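Side-chain contact in DNA processing protein DprA (Streptococcus pneumoniae, PDB 3UQZ), which binds single-stranded DNA cooperatively, protects it from nucleases and helps load the RecA recombinase onto it during natural transformation: residues 141-144 and 145-149. Residues are numbered along the deposited sequence; the frame is centred on the assembly and turned at random.
Sequences GLAK and GIDTA
T148 and D147, in the first turn of helix 146-157, reach back to the loop that leads into it. The hydroxyl of T148 donates to the main-chain carbonyl of A143, with OG1 2.6 Å from O. The hydroxyl oxygen sits above the carbonyl plane, 38° out of it, at a C=O...OG1 angle of 129°. That hydroxyl is placed by a chi1 of -56°, which sets OG1 beside the residue's own backbone N, and T148 N lies 3.1 Å from the same A143 O in a weak bond. The hydroxyl is thus the main hold on this carbonyl, with the amide a weak second donor.

D147 reaches further back along the same loop. Its CB packs against A143 O at 3.3 Å, while OD2 lies 3.5 Å from the methyl carbon CB of A143 and accepts a weak bond from G141 N at 3.1 Å. The carboxylate thereby makes a weak link between the first residue after strand 137-140 and the new helix. A water bridges the turn, donating to K144 O and accepting from D147 N. G145 occupies the N-cap position with a positive phi, in a backbone conformation that glycine adopts readily.

The turn joins strand 137-140 to helix 146-157 in the Rossmann-like domain, a strand-loop-helix connection of a parallel sheet. N177 donates to both L142 O and T148 OG1, and L142 packs on L180, Q181 and I184 of helix 178-187. I146 lies against V125 and A149 against A122, both on helix 119-130.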
loop_
_atom_site.group_PDB
_atom_site.type_symbol
_atom_site.label_atom_id
_atom_site.label_comp_id
_atom_site.label_asym_id
_atom_site.label_seq_id
_atom_site.Cartn_x
_atom_site.Cartn_y
_atom_site.Cartn_z
ATOM N N GLY A 141 -14.743 18.929 2.527
ATOM C CA GLY A 141 -16.148 19.171 2.838
ATOM C C GLY A 141 -16.569 19.627 4.212
ATOM O O GLY A 141 -17.754 19.541 4.549
ATOM N N LEU A 142 -15.631 20.124 5.015
ATOM C CA LEU A 142 -15.911 20.675 6.355
ATOM C C LEU A 142 -16.500 19.688 7.389
ATOM O O LEU A 142 -16.937 20.117 8.457
ATOM C CB LEU A 142 -16.786 21.938 6.220
ATOM C CG LEU A 142 -16.416 23.208 6.961
ATOM C CD1 LEU A 142 -14.936 23.299 7.300
ATOM C CD2 LEU A 142 -16.824 24.391 6.150
ATOM N N ALA A 143 -16.486 18.377 7.091
ATOM C CA ALA A 143 -16.966 17.330 7.996
ATOM C C ALA A 143 -15.996 17.192 9.172
ATOM O O ALA A 143 -14.827 17.603 9.073
ATOM C CB ALA A 143 -17.046 16.006 7.258
ATOM N N LYS A 144 -16.467 16.599 10.282
ATOM C CA LYS A 144 -15.577 16.377 11.413
ATOM C C LYS A 144 -14.581 15.273 11.059
ATOM O O LYS A 144 -14.843 14.478 10.157
ATOM C CB LYS A 144 -16.348 16.108 12.724
ATOM C CG LYS A 144 -17.165 14.826 12.801
ATOM C CD LYS A 144 -17.930 14.775 14.125
ATOM C CE LYS A 144 -18.851 13.579 14.235
ATOM N NZ LYS A 144 -19.750 13.670 15.421
ATOM N N GLY A 145 -13.418 15.301 11.685
ATOM C CA GLY A 145 -12.399 14.296 11.432
ATOM C C GLY A 145 -11.365 14.728 10.425
ATOM O O GLY A 145 -10.777 15.800 10.575
ATOM N N ILE A 146 -11.136 13.884 9.396
ATOM C CA ILE A 146 -10.147 14.108 8.329
ATOM C C ILE A 146 -10.338 15.436 7.587
ATOM O O ILE A 146 -9.356 16.154 7.384
ATOM C CB ILE A 146 -10.023 12.884 7.368
ATOM C CG1 ILE A 146 -9.596 11.580 8.112
ATOM C CG2 ILE A 146 -9.126 13.173 6.139
ATOM C CD1 ILE A 146 -8.147 11.527 8.700
ATOM N N ASP A 147 -11.589 15.764 7.209
ATOM C CA ASP A 147 -11.917 16.998 6.503
ATOM C C ASP A 147 -11.473 18.220 7.310
ATOM O O ASP A 147 -10.768 19.071 6.767
ATOM C CB ASP A 147 -13.420 17.069 6.162
ATOM C CG ASP A 147 -13.931 16.145 5.063
ATOM O OD1 ASP A 147 -13.334 15.074 4.862
ATOM O OD2 ASP A 147 -14.964 16.468 4.452
ATOM N N THR A 148 -11.811 18.268 8.612
ATOM C CA THR A 148 -11.427 19.372 9.504
ATOM C C THR A 148 -9.905 19.502 9.629
ATOM O O THR A 148 -9.377 20.617 9.572
ATOM C CB THR A 148 -12.143 19.246 10.855
ATOM O OG1 THR A 148 -13.551 19.195 10.610
ATOM C CG2 THR A 148 -11.832 20.392 11.800
ATOM N N ALA A 149 -9.210 18.365 9.764
ATOM C CA ALA A 149 -7.754 18.317 9.880
ATOM C C ALA A 149 -7.086 18.787 8.591
ATOM O O ALA A 149 -6.027 19.406 8.643
ATOM C CB ALA A 149 -7.306 16.910 10.222
HETATM O O HOH W 1 -14.065 13.944 7.480
#